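Manganese lipoxygenase (Gaeumannomyces graminis, PDB 5FX8) oxygenates linoleic and alpha-linolenic acids at a manganese centre, forming 11S- and 13R-hydroperoxy fatty acids and converting the 11S product to the 13R one. Local coordinates at residues T159-F164 with L273-F278; S165-S170 with M600-T605; L260-L265 with P503-K508; I405-R410 with E577-I582. All coordinates share one frame; numbering follows the deposited sequence.

Contact 1 (T159-F164 with L273-F278)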
loop_
_atom_site.group_PDB
_atom_site.type_symbol
_atom_site.label_atom_id
_atom_site.label_comp_id
_atom_site.label_asym_id
_atom_site.label_seq_id
_atom_site.Cartn_x
_atom_site.Cartn_y
_atom_site.Cartn_z
ATOM N N THR A 159 -9.757 1.336 -24.559
ATOM C CA THR A 159 -9.334 2.107 -25.718
ATOM C C THR A 159 -9.902 3.507 -25.718
ATOM O O THR A 159 -9.592 4.282 -26.625
ATOM C CB THR A 159 -9.752 1.416 -27.005
ATOM O OG1 THR A 159 -11.164 1.194 -26.960
ATOM C CG2 THR A 159 -9.019 0.118 -27.164
ATOM N N SER A 160 -10.717 3.830 -24.725
ATOM C CA SER A 160 -11.398 5.109 -24.675
ATOM C C SER A 160 -10.406 6.235 -24.464
ATOM O O SER A 160 -9.543 6.160 -23.587
ATOM C CB SER A 160 -12.425 5.098 -23.557
ATOM O OG SER A 160 -12.707 6.405 -23.164
ATOM N N ASP A 161 -10.531 7.282 -25.279
ATOM C CA ASP A 161 -9.643 8.424 -25.146
ATOM C C ASP A 161 -9.987 9.218 -23.907
ATOM O O ASP A 161 -9.102 9.786 -23.268
ATOM C CB ASP A 161 -9.718 9.318 -26.385
ATOM C CG ASP A 161 -8.947 8.758 -27.579
ATOM O OD1 ASP A 161 -7.866 8.183 -27.384
ATOM O OD2 ASP A 161 -9.399 8.917 -28.730
ATOM N N LEU A 162 -11.273 9.282 -23.562
ATOM C CA LEU A 162 -11.672 9.996 -22.356
ATOM C C LEU A 162 -11.093 9.330 -21.120
ATOM O O LEU A 162 -10.701 10.006 -20.167
ATOM C CB LEU A 162 -13.190 10.082 -22.255
ATOM C CG LEU A 162 -13.721 10.743 -20.977
ATOM C CD1 LEU A 162 -13.475 12.200 -20.998
ATOM C CD2 LEU A 162 -15.169 10.492 -20.781
ATOM N N LEU A 163 -11.025 8.005 -21.117
ATOM C CA LEU A 163 -10.373 7.330 -20.014
ATOM C C LEU A 163 -8.883 7.620 -19.994
ATOM O O LEU A 163 -8.282 7.662 -18.922
ATOM C CB LEU A 163 -10.635 5.831 -20.102
ATOM C CG LEU A 163 -9.979 4.841 -19.139
ATOM C CD1 LEU A 163 -10.857 3.644 -19.025
ATOM C CD2 LEU A 163 -8.616 4.399 -19.612
ATOM N N PHE A 164 -8.259 7.804 -21.157
ATOM C CA PHE A 164 -6.824 8.043 -21.169
ATOM C C PHE A 164 -6.493 9.443 -20.686
ATOM O O PHE A 164 -5.462 9.658 -20.042
ATOM C CB PHE A 164 -6.248 7.834 -22.564
ATOM C CG PHE A 164 -4.823 8.241 -22.669
ATOM C CD1 PHE A 164 -3.826 7.464 -22.096
ATOM C CD2 PHE A 164 -4.476 9.418 -23.296
ATOM C CE1 PHE A 164 -2.509 7.846 -22.165
ATOM C CE2 PHE A 164 -3.174 9.806 -23.373
ATOM C CZ PHE A 164 -2.182 9.018 -22.814
ATOM N N LEU A 273 -0.815 2.621 -29.386
ATOM C CA LEU A 273 0.549 2.386 -28.930
ATOM C C LEU A 273 1.162 3.640 -28.343
ATOM O O LEU A 273 2.010 3.560 -27.453
ATOM C CB LEU A 273 1.424 1.875 -30.073
ATOM C CG LEU A 273 2.827 1.439 -29.638
ATOM C CD1 LEU A 273 2.724 0.345 -28.625
ATOM C CD2 LEU A 273 3.587 0.953 -30.809
ATOM N N ALA A 274 0.770 4.801 -28.849
ATOM C CA ALA A 274 1.256 6.035 -28.267
ATOM C C ALA A 274 0.744 6.181 -26.846
ATOM O O ALA A 274 1.490 6.563 -25.935
ATOM C CB ALA A 274 0.831 7.210 -29.128
ATOM N N LYS A 275 -0.527 5.854 -26.634
ATOM C CA LYS A 275 -1.046 5.932 -25.289
ATOM C C LYS A 275 -0.368 4.922 -24.391
ATOM O O LYS A 275 -0.143 5.211 -23.221
ATOM C CB LYS A 275 -2.551 5.738 -25.287
ATOM C CG LYS A 275 -3.275 6.872 -25.914
ATOM C CD LYS A 275 -4.751 6.703 -25.722
ATOM C CE LYS A 275 -5.306 5.575 -26.529
ATOM N NZ LYS A 275 -6.723 5.423 -26.158
ATOM N N ILE A 276 -0.014 3.750 -24.914
ATOM C CA ILE A 276 0.702 2.773 -24.103
ATOM C C ILE A 276 2.091 3.287 -23.731
ATOM O O ILE A 276 2.533 3.143 -22.581
ATOM C CB ILE A 276 0.775 1.413 -24.820
ATOM C CG1 ILE A 276 -0.622 0.815 -24.970
ATOM C CG2 ILE A 276 1.584 0.439 -24.001
ATOM C CD1 ILE A 276 -0.658 -0.521 -25.619
ATOM N N MET A 277 2.801 3.906 -24.676
ATOM C CA MET A 277 4.120 4.428 -24.339
ATOM C C MET A 277 4.027 5.522 -23.280
ATOM O O MET A 277 4.826 5.561 -22.327
ATOM C CB MET A 277 4.819 4.939 -25.594
ATOM C CG MET A 277 5.080 3.858 -26.586
ATOM S SD MET A 277 6.042 4.389 -28.012
ATOM C CE MET A 277 4.857 5.279 -28.990
ATOM N N PHE A 278 3.055 6.417 -23.427
ATOM C CA PHE A 278 2.848 7.427 -22.402
ATOM C C PHE A 278 2.518 6.789 -21.066
ATOM O O PHE A 278 2.975 7.258 -20.031
ATOM C CB PHE A 278 1.749 8.394 -22.823
ATOM C CG PHE A 278 1.437 9.456 -21.801
ATOM C CD1 PHE A 278 0.561 9.213 -20.757
ATOM C CD2 PHE A 278 1.977 10.722 -21.921
ATOM C CE1 PHE A 278 0.262 10.174 -19.859
ATOM C CE2 PHE A 278 1.675 11.699 -21.011
ATOM C CZ PHE A 278 0.809 11.409 -19.969
#
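Phe164 and Lys275 mark the nearest approach of the two backbones, with 7.4 Å from Phe164 CA to Lys275 CA, where the short helix 161-166 leans on the long helix 268-305. The Lys275 chain does most of the touching. Its CG stands over the middle of the Phe164 ring, 3.6 Å from the centroid and 2° off the normal, a CH-pi contact, while CD continues over the same ring toward Phe164 CG. A bend at chi3 then carries the ammonium past the ring to the start of the helix. There NZ pairs with Asp161 OD1 at 3.2 Å, reaching it from above the carboxylate plane, and makes a weak hydrogen bond to Thr159 O. Trp271 NE1 also donates to Asp161 OD1, so the same oxygen serves two partners. Phe164 holds its ring away from its own backbone N (chi1 172°), which lets it reach across to Phe278 and turn an edge toward that ring's face in an offset edge-to-face pair, planes 74° apart. Ser160 is the N-cap: its OG accepts from Leu163 N at 3.1 Å. The arrangement is a capped helix start, docked on the long lipoxygenase helix that farther along carries the manganese ligands His290 and His294.

Contact 2 (S165-S170 with M600-T605)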
loop_
_atom_site.group_PDB
_atom_site.type_symbol
_atom_site.label_atom_id
_atom_site.label_comp_id
_atom_site.label_asym_id
_atom_site.label_seq_id
_atom_site.Cartn_x
_atom_site.Cartn_y
_atom_site.Cartn_z
ATOM N N SER A 165 -7.328 10.416 -21.012
ATOM C CA SER A 165 -7.067 11.763 -20.536
ATOM C C SER A 165 -7.459 11.919 -19.067
ATOM O O SER A 165 -6.718 12.514 -18.280
ATOM C CB SER A 165 -7.803 12.760 -21.415
ATOM O OG SER A 165 -9.167 12.419 -21.423
ATOM N N MET A 166 -8.595 11.361 -18.667
ATOM C CA MET A 166 -9.038 11.538 -17.289
ATOM C C MET A 166 -8.108 10.899 -16.255
ATOM O O MET A 166 -8.123 11.323 -15.103
ATOM C CB MET A 166 -10.444 10.988 -17.121
ATOM C CG MET A 166 -11.496 11.881 -17.688
ATOM S SD MET A 166 -11.239 13.567 -17.187
ATOM C CE MET A 166 -12.257 13.571 -15.732
ATOM N N GLU A 167 -7.303 9.899 -16.625
ATOM C CA GLU A 167 -6.330 9.355 -15.689
ATOM C C GLU A 167 -5.404 10.429 -15.127
ATOM O O GLU A 167 -4.948 10.308 -13.988
ATOM C CB GLU A 167 -5.511 8.256 -16.364
ATOM C CG GLU A 167 -6.146 6.875 -16.339
ATOM C CD GLU A 167 -5.455 5.860 -17.253
ATOM O OE1 GLU A 167 -4.355 6.128 -17.759
ATOM O OE2 GLU A 167 -6.031 4.785 -17.499
ATOM N N ARG A 168 -5.105 11.474 -15.905
ATOM C CA ARG A 168 -4.248 12.554 -15.440
ATOM C C ARG A 168 -4.923 13.435 -14.405
ATOM O O ARG A 168 -4.276 14.331 -13.877
ATOM C CB ARG A 168 -3.785 13.441 -16.597
ATOM C CG ARG A 168 -3.377 12.729 -17.856
ATOM C CD ARG A 168 -2.458 11.589 -17.580
ATOM N NE ARG A 168 -2.914 10.374 -18.221
ATOM C CZ ARG A 168 -2.505 9.171 -17.879
ATOM N NH1 ARG A 168 -1.647 9.044 -16.905
ATOM N NH2 ARG A 168 -2.950 8.110 -18.511
ATOM N N LEU A 169 -6.209 13.243 -14.141
ATOM C CA LEU A 169 -6.923 13.952 -13.090
ATOM C C LEU A 169 -7.398 12.991 -11.999
ATOM O O LEU A 169 -8.228 13.359 -11.173
ATOM C CB LEU A 169 -8.097 14.747 -13.671
ATOM C CG LEU A 169 -7.728 15.863 -14.663
ATOM C CD1 LEU A 169 -8.908 16.341 -15.467
ATOM C CD2 LEU A 169 -7.099 17.065 -14.001
ATOM N N SER A 170 -6.883 11.768 -11.969
ATOM C CA SER A 170 -7.325 10.813 -10.964
ATOM C C SER A 170 -6.211 9.855 -10.553
ATOM O O SER A 170 -5.604 10.037 -9.501
ATOM C CB SER A 170 -8.532 10.044 -11.477
ATOM O OG SER A 170 -8.252 9.444 -12.705
ATOM N N MET A 600 -15.897 9.773 -15.961
ATOM C CA MET A 600 -14.824 8.913 -16.411
ATOM C C MET A 600 -15.367 7.550 -16.782
ATOM O O MET A 600 -16.296 7.061 -16.144
ATOM C CB MET A 600 -13.779 8.685 -15.321
ATOM C CG MET A 600 -12.941 9.821 -14.952
ATOM S SD MET A 600 -11.688 9.323 -13.754
ATOM C CE MET A 600 -10.844 10.838 -13.773
ATOM N N PRO A 601 -14.738 6.880 -17.719
ATOM C CA PRO A 601 -15.195 5.545 -18.102
ATOM C C PRO A 601 -14.694 4.428 -17.207
ATOM O O PRO A 601 -14.731 3.261 -17.611
ATOM C CB PRO A 601 -14.643 5.391 -19.524
ATOM C CG PRO A 601 -14.326 6.752 -19.961
ATOM C CD PRO A 601 -13.892 7.475 -18.756
ATOM N N PHE A 602 -14.212 4.762 -16.012
ATOM C CA PHE A 602 -13.845 3.759 -15.023
ATOM C C PHE A 602 -14.159 4.280 -13.633
ATOM O O PHE A 602 -14.262 5.482 -13.404
ATOM C CB PHE A 602 -12.366 3.336 -15.118
ATOM C CG PHE A 602 -11.380 4.407 -14.751
ATOM C CD1 PHE A 602 -11.015 5.390 -15.672
ATOM C CD2 PHE A 602 -10.774 4.401 -13.515
ATOM C CE1 PHE A 602 -10.097 6.360 -15.350
ATOM C CE2 PHE A 602 -9.861 5.356 -13.195
ATOM C CZ PHE A 602 -9.515 6.351 -14.119
ATOM N N VAL A 603 -14.313 3.342 -12.708
ATOM C CA VAL A 603 -14.591 3.647 -11.316
ATOM C C VAL A 603 -13.280 3.724 -10.560
ATOM O O VAL A 603 -12.515 2.761 -10.535
ATOM C CB VAL A 603 -15.504 2.593 -10.691
ATOM C CG1 VAL A 603 -15.683 2.901 -9.271
ATOM C CG2 VAL A 603 -16.822 2.573 -11.393
ATOM N N TRP A 604 -13.032 4.860 -9.927
ATOM C CA TRP A 604 -11.782 5.148 -9.249
ATOM C C TRP A 604 -12.070 5.285 -7.760
ATOM O O TRP A 604 -13.005 5.994 -7.373
ATOM C CB TRP A 604 -11.164 6.417 -9.834
ATOM C CG TRP A 604 -9.870 6.810 -9.241
ATOM C CD1 TRP A 604 -8.662 6.228 -9.467
ATOM C CD2 TRP A 604 -9.641 7.877 -8.327
ATOM N NE1 TRP A 604 -7.699 6.858 -8.742
ATOM C CE2 TRP A 604 -8.273 7.874 -8.028
ATOM C CE3 TRP A 604 -10.460 8.827 -7.723
ATOM C CZ2 TRP A 604 -7.700 8.792 -7.150
ATOM C CZ3 TRP A 604 -9.896 9.742 -6.846
ATOM C CH2 TRP A 604 -8.532 9.722 -6.574
ATOM N N THR A 605 -11.298 4.564 -6.930
ATOM C CA THR A 605 -11.590 4.454 -5.509
ATOM C C THR A 605 -10.341 4.521 -4.658
ATOM O O THR A 605 -10.319 3.978 -3.557
ATOM C CB THR A 605 -12.290 3.144 -5.183
ATOM O OG1 THR A 605 -11.432 2.061 -5.540
ATOM C CG2 THR A 605 -13.592 3.018 -5.919
#
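Met600 pushes an extended side chain between Met166 and Ser170, its thioether crossing that of Met166 at a slant. Met600 CE packs against Met166 CB at 3.4 Å and against Ser170 CB, and Met600 CG also lies along the Met166 chain; Pro396 touches both methionines. Ser170 is met from several directions. Its CB sits over the face of the Trp604 indole, 4.0 Å from the centroid of the five-membered ring and 9° off the normal, a CH-pi contact, and its OG lies near the plane of the Phe602 ring, at the CZ edge. Ser170 OG donates to Met166 O at 3.0 Å, coming from above the carbonyl plane, whereas Leu169 N reaches that oxygen from the other face; the double grip lies in the turns around residues 166-170. The partner is irregular chain on its way to the C-terminus, where, as a hallmark of lipoxygenases, the last residue, here Val618, ligates the metal. Trp604 itself stays about 12 Å from the side chains of His478 and Asn482. Across from Phe602, Glu167 CG approaches ring atom CZ at 4.1 Å, with carboxylate and ring planes 73° apart. The carboxylate of Glu167 is directed elsewhere: its OE1 bonds His496 NE2.

Contact 3 (L260-L265 with P503-K508)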
loop_
_atom_site.group_PDB
_atom_site.type_symbol
_atom_site.label_atom_id
_atom_site.label_comp_id
_atom_site.label_asym_id
_atom_site.label_seq_id
_atom_site.Cartn_x
_atom_site.Cartn_y
_atom_site.Cartn_z
ATOM N N LEU A 260 8.432 10.790 -33.300
ATOM C CA LEU A 260 7.162 10.982 -33.972
ATOM C C LEU A 260 6.144 11.651 -33.047
ATOM O O LEU A 260 6.268 11.633 -31.824
ATOM C CB LEU A 260 6.625 9.644 -34.462
ATOM C CG LEU A 260 7.521 8.896 -35.438
ATOM C CD1 LEU A 260 6.829 7.638 -35.868
ATOM C CD2 LEU A 260 7.784 9.757 -36.614
ATOM N N THR A 261 5.116 12.232 -33.654
ATOM C CA THR A 261 4.006 12.836 -32.930
ATOM C C THR A 261 2.724 12.143 -33.358
ATOM O O THR A 261 2.371 12.168 -34.533
ATOM C CB THR A 261 3.907 14.339 -33.203
ATOM O OG1 THR A 261 5.171 14.964 -32.971
ATOM C CG2 THR A 261 2.910 14.971 -32.272
ATOM N N TYR A 262 2.028 11.541 -32.414
ATOM C CA TYR A 262 0.789 10.827 -32.678
ATOM C C TYR A 262 -0.436 11.636 -32.253
ATOM O O TYR A 262 -0.366 12.568 -31.449
ATOM C CB TYR A 262 0.779 9.488 -31.947
ATOM C CG TYR A 262 1.882 8.551 -32.334
ATOM C CD1 TYR A 262 3.126 8.624 -31.729
ATOM C CD2 TYR A 262 1.665 7.564 -33.269
ATOM C CE1 TYR A 262 4.103 7.767 -32.069
ATOM C CE2 TYR A 262 2.637 6.712 -33.607
ATOM C CZ TYR A 262 3.854 6.818 -33.010
ATOM O OH TYR A 262 4.842 5.949 -33.349
ATOM N N THR A 263 -1.578 11.230 -32.778
ATOM C CA THR A 263 -2.830 11.933 -32.560
ATOM C C THR A 263 -3.912 10.870 -32.593
ATOM O O THR A 263 -3.680 9.787 -33.138
ATOM C CB THR A 263 -3.035 13.010 -33.652
ATOM O OG1 THR A 263 -2.256 14.169 -33.345
ATOM C CG2 THR A 263 -4.420 13.417 -33.779
ATOM N N PRO A 264 -5.079 11.111 -31.981
ATOM C CA PRO A 264 -6.210 10.200 -32.209
ATOM C C PRO A 264 -6.636 10.090 -33.673
ATOM O O PRO A 264 -7.520 9.289 -33.973
ATOM C CB PRO A 264 -7.325 10.801 -31.356
ATOM C CG PRO A 264 -6.630 11.535 -30.303
ATOM C CD PRO A 264 -5.331 12.028 -30.863
ATOM N N LEU A 265 -6.052 10.859 -34.584
ATOM C CA LEU A 265 -6.315 10.733 -36.012
ATOM C C LEU A 265 -5.317 9.830 -36.733
ATOM O O LEU A 265 -5.510 9.550 -37.918
ATOM C CB LEU A 265 -6.315 12.116 -36.682
ATOM C CG LEU A 265 -7.434 13.049 -36.242
ATOM C CD1 LEU A 265 -7.402 14.271 -37.108
ATOM C CD2 LEU A 265 -8.780 12.348 -36.316
ATOM N N PRO A 503 11.088 -2.335 -29.961
ATOM C CA PRO A 503 11.664 -0.998 -30.135
ATOM C C PRO A 503 10.622 0.035 -30.504
ATOM O O PRO A 503 9.628 -0.258 -31.170
ATOM C CB PRO A 503 12.664 -1.195 -31.280
ATOM C CG PRO A 503 12.978 -2.602 -31.238
ATOM C CD PRO A 503 11.740 -3.319 -30.833
ATOM N N ILE A 504 10.890 1.264 -30.083
ATOM C CA ILE A 504 10.008 2.387 -30.399
ATOM C C ILE A 504 9.912 2.528 -31.905
ATOM O O ILE A 504 10.951 2.694 -32.567
ATOM C CB ILE A 504 10.538 3.689 -29.777
ATOM C CG1 ILE A 504 10.597 3.597 -28.256
ATOM C CG2 ILE A 504 9.722 4.872 -30.244
ATOM C CD1 ILE A 504 9.350 3.165 -27.662
ATOM N N PRO A 505 8.710 2.525 -32.481
ATOM C CA PRO A 505 8.578 2.624 -33.941
ATOM C C PRO A 505 9.299 3.820 -34.546
ATOM O O PRO A 505 9.522 4.845 -33.900
ATOM C CB PRO A 505 7.065 2.734 -34.150
ATOM C CG PRO A 505 6.469 2.079 -32.927
ATOM C CD PRO A 505 7.404 2.395 -31.807
ATOM N N THR A 506 9.675 3.657 -35.818
ATOM C CA THR A 506 10.300 4.710 -36.610
ATOM C C THR A 506 9.412 5.238 -37.732
ATOM O O THR A 506 9.819 6.176 -38.415
ATOM C CB THR A 506 11.623 4.220 -37.205
ATOM O OG1 THR A 506 11.409 3.022 -37.969
ATOM C CG2 THR A 506 12.594 3.936 -36.119
ATOM N N ALA A 507 8.226 4.671 -37.945
ATOM C CA ALA A 507 7.272 5.177 -38.931
ATOM C C ALA A 507 5.868 4.947 -38.393
ATOM O O ALA A 507 5.691 4.621 -37.222
ATOM C CB ALA A 507 7.475 4.497 -40.288
ATOM N N LYS A 508 4.864 5.067 -39.252
ATOM C CA LYS A 508 3.475 4.926 -38.819
ATOM C C LYS A 508 2.901 3.581 -39.268
ATOM O O LYS A 508 1.995 3.485 -40.085
ATOM C CB LYS A 508 2.651 6.090 -39.335
ATOM C CG LYS A 508 3.079 7.449 -38.788
ATOM C CD LYS A 508 2.828 7.553 -37.278
ATOM C CE LYS A 508 3.188 8.921 -36.693
ATOM N NZ LYS A 508 2.008 9.819 -36.529
HETATM O O HOH W 1 7.358 6.280 -32.269
#
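Lys508 lies along Tyr262, the two side chains running past each other in opposite directions, at strand 261-262, an outermost strand of the five-stranded antiparallel sheet. The lysine CE stands over the tyrosine ring, 4.2 Å from its centroid, a CH-pi contact. Lys508 NZ is farther off-centre, 4.5 Å from the same centroid and 31° from the normal, which makes a slanted cation-pi pair. A turn at chi4 (98°) takes NZ to Thr261 O, a 3.1 Å hydrogen bond whose donor stands well above the carbonyl plane. Leu260, just before the strand, flanks the lysine: its CD1 methyl packs on Lys508 CE at 3.9 Å and on the backbone of Ala507. In the next shell, Asp266 OD2 forms a salt bridge with Lys508 NZ, while Asp266 OD1 takes the backbone N-H of Thr263, so one carboxylate ties the ammonium to the chain leaving the strand. Tyr262 is backed by Ala274 of helix 268-305, and its backbone bonds to Ile252 of the neighbouring strand. Pro505, resting on Trp522, brings CB near the phenol oxygen. A water in the ring plane of Tyr262 bridges the segments, 2.8 Å from Tyr262 OH and donating to Pro505 O at 3.1 Å.

Contact 4 (I405-R410 with E577-I582)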
loop_
_atom_site.group_PDB
_atom_site.type_symbol
_atom_site.label_atom_id
_atom_site.label_comp_id
_atom_site.label_asym_id
_atom_site.label_seq_id
_atom_site.Cartn_x
_atom_site.Cartn_y
_atom_site.Cartn_z
ATOM N N ILE A 405 -9.408 15.334 3.050
ATOM C CA ILE A 405 -8.628 16.343 3.751
ATOM C C ILE A 405 -9.516 17.162 4.663
ATOM O O ILE A 405 -9.088 17.554 5.750
ATOM C CB ILE A 405 -7.873 17.230 2.761
ATOM C CG1 ILE A 405 -6.746 16.436 2.113
ATOM C CG2 ILE A 405 -7.279 18.397 3.446
ATOM C CD1 ILE A 405 -5.919 17.189 1.059
ATOM N N GLY A 406 -10.768 17.410 4.266
ATOM C CA GLY A 406 -11.693 18.070 5.173
ATOM C C GLY A 406 -11.885 17.310 6.470
ATOM O O GLY A 406 -11.878 17.891 7.552
ATOM N N ALA A 407 -12.053 15.998 6.384
ATOM C CA ALA A 407 -12.216 15.223 7.602
ATOM C C ALA A 407 -10.949 15.265 8.455
ATOM O O ALA A 407 -11.006 15.397 9.686
ATOM C CB ALA A 407 -12.592 13.791 7.245
ATOM N N ILE A 408 -9.791 15.170 7.812
ATOM C CA ILE A 408 -8.533 15.175 8.544
ATOM C C ILE A 408 -8.311 16.527 9.199
ATOM O O ILE A 408 -7.761 16.627 10.294
ATOM C CB ILE A 408 -7.383 14.809 7.588
ATOM C CG1 ILE A 408 -7.556 13.378 7.061
ATOM C CG2 ILE A 408 -6.016 15.055 8.220
ATOM C CD1 ILE A 408 -6.431 12.917 6.189
ATOM N N ARG A 409 -8.712 17.591 8.522
ATOM C CA ARG A 409 -8.424 18.916 9.027
ATOM C C ARG A 409 -9.351 19.240 10.167
ATOM O O ARG A 409 -8.918 19.769 11.188
ATOM C CB ARG A 409 -8.534 19.951 7.918
ATOM C CG ARG A 409 -8.197 21.312 8.423
ATOM C CD ARG A 409 -7.961 22.348 7.369
ATOM N NE ARG A 409 -7.477 23.546 8.033
ATOM C CZ ARG A 409 -6.206 23.913 8.109
ATOM N NH1 ARG A 409 -5.264 23.182 7.505
ATOM N NH2 ARG A 409 -5.880 25.024 8.771
ATOM N N ARG A 410 -10.619 18.870 10.036
ATOM C CA ARG A 410 -11.498 18.966 11.184
ATOM C C ARG A 410 -10.886 18.267 12.391
ATOM O O ARG A 410 -10.798 18.857 13.474
ATOM C CB ARG A 410 -12.865 18.401 10.846
ATOM C CG ARG A 410 -13.854 18.521 11.963
ATOM C CD ARG A 410 -15.137 17.840 11.581
ATOM N NE ARG A 410 -15.614 18.295 10.274
ATOM C CZ ARG A 410 -16.363 19.384 10.105
ATOM N NH1 ARG A 410 -16.717 20.127 11.161
ATOM N NH2 ARG A 410 -16.754 19.738 8.887
ATOM N N GLU A 577 -16.811 8.894 12.183
ATOM C CA GLU A 577 -18.075 8.999 11.470
ATOM C C GLU A 577 -17.894 9.684 10.111
ATOM O O GLU A 577 -18.520 9.274 9.122
ATOM C CB GLU A 577 -19.116 9.712 12.338
ATOM C CG GLU A 577 -20.412 10.122 11.607
ATOM C CD GLU A 577 -21.300 8.958 11.065
ATOM O OE1 GLU A 577 -20.871 8.210 10.143
ATOM O OE2 GLU A 577 -22.465 8.835 11.531
ATOM N N ASP A 578 -17.038 10.711 10.033
ATOM C CA ASP A 578 -16.847 11.428 8.772
ATOM C C ASP A 578 -16.279 10.514 7.699
ATOM O O ASP A 578 -16.775 10.482 6.564
ATOM C CB ASP A 578 -15.912 12.616 8.945
ATOM C CG ASP A 578 -16.498 13.731 9.768
ATOM O OD1 ASP A 578 -17.712 13.713 10.103
ATOM O OD2 ASP A 578 -15.714 14.652 10.081
ATOM N N THR A 579 -15.218 9.776 8.041
ATOM C CA THR A 579 -14.650 8.821 7.107
ATOM C C THR A 579 -15.578 7.639 6.859
ATOM O O THR A 579 -15.439 6.970 5.837
ATOM C CB THR A 579 -13.282 8.332 7.590
ATOM O OG1 THR A 579 -13.401 7.700 8.864
ATOM C CG2 THR A 579 -12.303 9.479 7.690
ATOM N N GLY A 580 -16.535 7.372 7.740
ATOM C CA GLY A 580 -17.566 6.418 7.385
ATOM C C GLY A 580 -18.430 6.920 6.248
ATOM O O GLY A 580 -18.737 6.183 5.307
ATOM N N ARG A 581 -18.819 8.194 6.309
ATOM C CA ARG A 581 -19.575 8.771 5.201
ATOM C C ARG A 581 -18.763 8.722 3.921
ATOM O O ARG A 581 -19.272 8.353 2.861
ATOM C CB ARG A 581 -19.962 10.212 5.512
ATOM C CG ARG A 581 -21.314 10.404 6.115
ATOM C CD ARG A 581 -21.459 11.824 6.661
ATOM N NE ARG A 581 -21.671 12.829 5.616
ATOM C CZ ARG A 581 -22.850 13.359 5.293
ATOM N NH1 ARG A 581 -23.954 12.984 5.929
ATOM N NH2 ARG A 581 -22.920 14.269 4.332
ATOM N N ILE A 582 -17.494 9.115 4.001
ATOM C CA ILE A 582 -16.693 9.215 2.792
ATOM C C ILE A 582 -16.483 7.837 2.186
ATOM O O ILE A 582 -16.535 7.663 0.962
ATOM C CB ILE A 582 -15.362 9.927 3.090
ATOM C CG1 ILE A 582 -15.611 11.392 3.431
ATOM C CG2 ILE A 582 -14.408 9.800 1.919
ATOM C CD1 ILE A 582 -14.438 12.083 4.060
HETATM O O HOH W 2 -13.209 14.809 11.206
#
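Asp578 faces Ala407 at the point where the two backbones come nearest, Ala407 CA to Asp578 CA 6.1 Å. From this position Asp578 CB points straight across the interface and meets the Ala407 methyl, CB to CB 3.9 Å. Next along the chain, CG is turned anti to the carbonyl carbon (chi1 -69°), which brings the carboxylate alongside the partner helix toward Arg410. Its two oxygens then part company. OD1 turns to its own helix, where Arg574 NE, one turn earlier, forms a salt bridge with it. OD2 reaches across: a water donates to it at 2.8 Å and also to Ala407 O at 2.7 Å, thereby linking the carboxylate to a main-chain carbonyl of the other helix. Segments 405-410 and 577-582, of helices 396-420 and 566-587, run antiparallel, with their axes 9.7 Å apart at closest approach and 178° between directions, as neighbouring members of the helix-rich lipoxygenase domain. Arg410 CD and NE also approach Asp578 OD2, but Arg410 NE at 3.6 Å makes only a long salt bridge, and the guanidinium and carboxylate planes stand 81° apart. With Arg574 on one oxygen and Arg410 near the other, the carboxylate is probably held in its charged form. Beside this polar pairing the small Ala407 CB also touches Ile582 CD1 at 4.1 Å, one turn on from Asp578, and lies near Thr579 CG2. Zonadhesin, a separate chain in the crystal, comes close at the outer edge, where its Glu259 makes a weak, long ion pair with Arg410 NH1.

How the contacts relate
Contacts 1, 2 and 3 form a connected series. Contacts 1 and 2 share helix 161-166, with centres about 12 Å apart, and Phe278 packs on Arg168 between them. Contact 3 follows, its centre about 13 Å from that of contact 1, where Ala274 meets Tyr262 and Met277 meets Ile504; strand 261-262 comes next before helix 268-305 in the chain. Contact 4 stands apart, about 22 Å from contact 2 and about 45 Å from contact 3, centre to centre, the latter on the opposite side of the chain's centre. In sequence, contact 2 spans both contacts 3 and 4, while contact 1 interlaces with contacts 2 and 3. The C-terminal region thus folds back onto earlier helices, drawing distant parts of the lipoxygenase chain into one body.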